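Local atomic coordinates of CBS domain containing membrane protein (Sphaerobacter thermophilus, PDB entry 4ESY), a protein that is of unknown function but carries a C-terminal pair of CBS domains, the part described here, which probably senses a regulatory ligand such as an adenine nucleotide. Residues 99-102 and 103-107; 76-79 and 80-83. One frame throughout, in Å; residues are numbered along the deposited sequence.

Interaction 1. Residues 99-102 and 103-107; sequences FETG and RKLTA
Arg103 folds its side chain back over the backbone of Phe99 and Glu100, the turn of helix just before it. Its CB lies 3.7 Å from Glu100 O, and CG comes closer still to a carbonyl, 3.4 Å from Phe99 O. The chain then bends at CG-CD (chi3 -77°), which lays the guanidinium across the helix surface. NE and CZ pass above Phe99 O, which sits under the centre of one face of the group, with Glu100 N below the rim of the same face. At the tip, NH1 packs 3.7 Å from Phe99 CB, while NH2 forms a salt bridge with Glu96, two turns before Arg103. A long, flexible cation suits this place, since it can cover peptide groups and still reach an acid. Within the CBS-domain pair, this segment links helix 92-102 to helix 107-110. Arg103 N donates to Phe99 O over 3.1 Å. Thr101 O takes both an i+3 and an i+4 donor: Leu105 N arrives almost head-on at 3.0 Å, with a nearly straight N-H...O angle of 171°, whereas Lys104 N stands above the carbonyl plane. Thr101 and Leu105 lie side by side, the methyl CG2 of Thr101 4.1 Å from Leu105 CG. The beta-branched threonine thus offers a methyl to leucine and turns its hydroxyl to His97 O, while Leu105 also packs on Leu37 of helix 37-46.

Interaction 2. Residues 76-79 and 80-83; sequences PFWI and YEAS
Trp78 O receives two backbone N-H groups, from Glu81 and Ala82, each 2.9 Å away; the Ala82 bond lines up with the carbonyl, and Glu81 N comes from above its plane. Tyr80 N likewise donates to Phe77 O. The result is a turn of helical backbone in the loop between strand 61-64 and helix 83-86 of the CBS-domain pair, with Ala82 at the N-cap position of that helix. A water bridges Ile79 O and Ser83 N. Among the side chains, Ala82 CB sits 3.6 Å over the centre of the Trp78 six-membered ring, a CH-pi contact 6° off the normal; alanine's single small CB lets its C-H groups approach the face closely. Glu81 CG lies beside its backbone N (chi1 -59°), and the extended chain carries OE1 to aromatic edges, 3.4 Å from Trp78 CD1 and 3.7 Å from Phe77 CE2. The salt-bridge partner of OE1 is a basic side chain of another protein chain. Replacing Trp78 by an alanine would probably leave the Ala82 methyl without its ring face and open a gap beside Glu81. Ile79 CG2 makes a CH-pi contact with Tyr80, offset toward the ring's rim. Phe77 and Tyr80 pack on helix 37-46, Trp78 on helix 83-86, and Ile79 on Val95 and Leu98 of helix 92-102.

How the interactions relate
The two contacts follow one another along the chain, interaction 2 first, and their centres lie about 13 Å apart; helix 92-102 brings them together. Phe99 is the main link: its CZ packs 3.6 Å from Ile79 CG1 and 3.8 Å from Ser83 CB, and its CD1 approaches Tyr80 CE1 at 3.9 Å. The Tyr80 hydroxyl reaches further along the helix, OH lying 3.4 Å from Gly102 CA, where the missing side chain of glycine allows close approach. Helix 37-46 is a shared neighbour, taking Leu105 from interaction 1 and Tyr80 from interaction 2. Both contacts are structural packing around helix 92-102, with helix 37-46 beside them.

Interaction 1. Residues 99-102 and 103-107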
loop_
_atom_site.group_PDB
_atom_site.type_symbol
_atom_site.label_atom_id
_atom_site.label_comp_id
_atom_site.label_asym_id
_atom_site.label_seq_id
_atom_site.Cartn_x
_atom_site.Cartn_y
_atom_site.Cartn_z
ATOM N N PHE B 99 -5.154 0.961 -24.777
ATOM C CA PHE B 99 -5.138 2.424 -24.710
ATOM C C PHE B 99 -6.427 3.070 -25.237
ATOM O O PHE B 99 -6.924 4.040 -24.640
ATOM C CB PHE B 99 -3.924 3.016 -25.427
ATOM C CG PHE B 99 -2.638 2.860 -24.669
ATOM C CD1 PHE B 99 -2.553 3.225 -23.331
ATOM C CD2 PHE B 99 -1.511 2.317 -25.293
ATOM C CE1 PHE B 99 -1.345 3.077 -22.619
ATOM C CE2 PHE B 99 -0.298 2.161 -24.598
ATOM C CZ PHE B 99 -0.213 2.542 -23.263
ATOM N N GLU B 100 -6.940 2.541 -26.347
ATOM C CA GLU B 100 -8.180 3.031 -26.950
ATOM C C GLU B 100 -9.326 2.925 -25.924
ATOM O O GLU B 100 -10.091 3.864 -25.707
ATOM C CB GLU B 100 -8.517 2.220 -28.220
ATOM C CG GLU B 100 -7.519 2.363 -29.368
ATOM C CD GLU B 100 -7.702 1.316 -30.505
ATOM O OE1 GLU B 100 -6.856 1.274 -31.431
ATOM O OE2 GLU B 100 -8.682 0.534 -30.477
ATOM N N THR B 101 -9.425 1.769 -25.287
ATOM C CA THR B 101 -10.438 1.522 -24.280
ATOM C C THR B 101 -10.303 2.498 -23.106
ATOM O O THR B 101 -11.303 2.991 -22.597
ATOM C CB THR B 101 -10.367 0.065 -23.782
ATOM O OG1 THR B 101 -10.705 -0.813 -24.872
ATOM C CG2 THR B 101 -11.381 -0.163 -22.642
ATOM N N GLY B 102 -9.070 2.803 -22.702
ATOM C CA GLY B 102 -8.852 3.682 -21.572
ATOM C C GLY B 102 -9.280 5.109 -21.871
ATOM O O GLY B 102 -9.652 5.824 -20.966
ATOM N N ARG B 103 -9.210 5.514 -23.140
ATOM C CA ARG B 103 -9.585 6.845 -23.552
ATOM C C ARG B 103 -11.100 6.927 -23.693
ATOM O O ARG B 103 -11.649 8.006 -23.889
ATOM C CB ARG B 103 -8.913 7.227 -24.888
ATOM C CG ARG B 103 -7.382 7.389 -24.827
ATOM C CD ARG B 103 -6.803 8.020 -26.097
ATOM N NE ARG B 103 -6.725 7.056 -27.178
ATOM C CZ ARG B 103 -5.646 6.323 -27.452
ATOM N NH1 ARG B 103 -4.541 6.436 -26.723
ATOM N NH2 ARG B 103 -5.673 5.461 -28.449
ATOM N N LYS B 104 -11.783 5.796 -23.595
ATOM C CA LYS B 104 -13.237 5.824 -23.748
ATOM C C LYS B 104 -13.984 5.678 -22.422
ATOM O O LYS B 104 -14.964 6.365 -22.183
ATOM C CB LYS B 104 -13.715 4.766 -24.742
ATOM C CG LYS B 104 -13.372 5.070 -26.198
ATOM C CD LYS B 104 -13.790 3.913 -27.101
ATOM C CE LYS B 104 -13.827 4.323 -28.586
ATOM N NZ LYS B 104 -12.839 3.535 -29.386
ATOM N N LEU B 105 -13.533 4.767 -21.572
ATOM C CA LEU B 105 -14.171 4.561 -20.277
ATOM C C LEU B 105 -13.861 5.713 -19.324
ATOM O O LEU B 105 -12.787 6.338 -19.412
ATOM C CB LEU B 105 -13.687 3.252 -19.646
ATOM C CG LEU B 105 -14.026 1.928 -20.365
ATOM C CD1 LEU B 105 -13.725 0.748 -19.437
ATOM C CD2 LEU B 105 -15.476 1.870 -20.821
ATOM N N THR B 106 -14.766 5.965 -18.385
ATOM C CA THR B 106 -14.532 7.036 -17.419
ATOM C C THR B 106 -14.448 6.495 -15.998
ATOM O O THR B 106 -14.799 5.341 -15.738
ATOM C CB THR B 106 -15.669 8.060 -17.450
ATOM O OG1 THR B 106 -16.902 7.385 -17.169
ATOM C CG2 THR B 106 -15.739 8.729 -18.809
ATOM N N ALA B 107 -14.004 7.346 -15.074
ATOM C CA ALA B 107 -13.921 6.948 -13.683
ATOM C C ALA B 107 -15.207 6.356 -13.175
ATOM O O ALA B 107 -15.170 5.401 -12.399
ATOM C CB ALA B 107 -13.538 8.130 -12.799
#

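Interaction 2. Residues 76-79 and 80-83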
loop_
_atom_site.group_PDB
_atom_site.type_symbol
_atom_site.label_atom_id
_atom_site.label_comp_id
_atom_site.label_asym_id
_atom_site.label_seq_id
_atom_site.Cartn_x
_atom_site.Cartn_y
_atom_site.Cartn_z
ATOM N N PRO B 76 -5.212 -3.390 -17.593
ATOM C CA PRO B 76 -4.271 -3.498 -16.485
ATOM C C PRO B 76 -3.639 -2.103 -16.274
ATOM O O PRO B 76 -3.047 -1.525 -17.193
ATOM C CB PRO B 76 -3.227 -4.497 -17.019
ATOM C CG PRO B 76 -3.201 -4.230 -18.512
ATOM C CD PRO B 76 -4.582 -3.682 -18.897
ATOM N N PHE B 77 -3.754 -1.565 -15.073
ATOM C CA PHE B 77 -3.190 -0.230 -14.810
ATOM C C PHE B 77 -1.707 -0.136 -15.231
ATOM O O PHE B 77 -1.220 0.928 -15.630
ATOM C CB PHE B 77 -3.381 0.142 -13.344
ATOM C CG PHE B 77 -2.836 1.506 -12.985
ATOM C CD1 PHE B 77 -3.668 2.629 -12.993
ATOM C CD2 PHE B 77 -1.513 1.667 -12.661
ATOM C CE1 PHE B 77 -3.163 3.901 -12.654
ATOM C CE2 PHE B 77 -0.996 2.951 -12.325
ATOM C CZ PHE B 77 -1.833 4.054 -12.332
ATOM N N TRP B 78 -1.003 -1.262 -15.207
ATOM C CA TRP B 78 0.446 -1.231 -15.481
ATOM C C TRP B 78 0.766 -0.735 -16.885
ATOM O O TRP B 78 1.863 -0.249 -17.132
ATOM C CB TRP B 78 1.091 -2.625 -15.274
ATOM C CG TRP B 78 2.477 -2.516 -14.715
ATOM C CD1 TRP B 78 2.888 -1.673 -13.716
ATOM C CD2 TRP B 78 3.653 -3.210 -15.170
ATOM N NE1 TRP B 78 4.243 -1.840 -13.492
ATOM C CE2 TRP B 78 4.732 -2.775 -14.371
ATOM C CE3 TRP B 78 3.890 -4.172 -16.160
ATOM C CZ2 TRP B 78 6.046 -3.256 -14.543
ATOM C CZ3 TRP B 78 5.188 -4.664 -16.326
ATOM C CH2 TRP B 78 6.248 -4.210 -15.513
ATOM N N ILE B 79 -0.199 -0.854 -17.797
ATOM C CA ILE B 79 -0.009 -0.362 -19.145
ATOM C C ILE B 79 0.394 1.124 -19.180
ATOM O O ILE B 79 1.152 1.558 -20.067
ATOM C CB ILE B 79 -1.247 -0.617 -20.012
ATOM C CG1 ILE B 79 -0.853 -0.508 -21.451
ATOM C CG2 ILE B 79 -2.418 0.370 -19.697
ATOM C CD1 ILE B 79 -1.899 -1.016 -22.350
ATOM N N TYR B 80 -0.070 1.890 -18.198
ATOM C CA TYR B 80 0.276 3.322 -18.123
ATOM C C TYR B 80 1.666 3.567 -17.519
ATOM O O TYR B 80 2.229 4.654 -17.665
ATOM C CB TYR B 80 -0.816 4.126 -17.361
ATOM C CG TYR B 80 -2.155 4.074 -18.075
ATOM C CD1 TYR B 80 -2.388 4.857 -19.208
ATOM C CD2 TYR B 80 -3.184 3.251 -17.623
ATOM C CE1 TYR B 80 -3.587 4.793 -19.881
ATOM C CE2 TYR B 80 -4.396 3.184 -18.296
ATOM C CZ TYR B 80 -4.592 3.958 -19.407
ATOM O OH TYR B 80 -5.781 3.889 -20.082
ATOM N N GLU B 81 2.234 2.568 -16.846
ATOM C CA GLU B 81 3.589 2.714 -16.289
ATOM C C GLU B 81 4.679 2.077 -17.134
ATOM O O GLU B 81 5.813 2.546 -17.147
ATOM C CB GLU B 81 3.686 2.073 -14.898
ATOM C CG GLU B 81 2.745 2.639 -13.868
ATOM C CD GLU B 81 3.026 2.112 -12.450
ATOM O OE1 GLU B 81 2.280 1.243 -11.985
ATOM O OE2 GLU B 81 3.976 2.566 -11.788
ATOM N N ALA B 82 4.356 0.976 -17.803
ATOM C CA ALA B 82 5.391 0.162 -18.418
ATOM C C ALA B 82 4.887 -0.479 -19.682
ATOM O O ALA B 82 4.968 -1.687 -19.798
ATOM C CB ALA B 82 5.836 -0.936 -17.427
ATOM N N SER B 83 4.355 0.309 -20.620
ATOM C CA SER B 83 3.799 -0.293 -21.836
ATOM C C SER B 83 4.859 -1.038 -22.659
ATOM O O SER B 83 4.563 -2.060 -23.267
ATOM C CB SER B 83 3.084 0.743 -22.715
ATOM O OG SER B 83 3.937 1.829 -23.009
HETATM O O HOH W 1 3.627 3.167 -20.766
#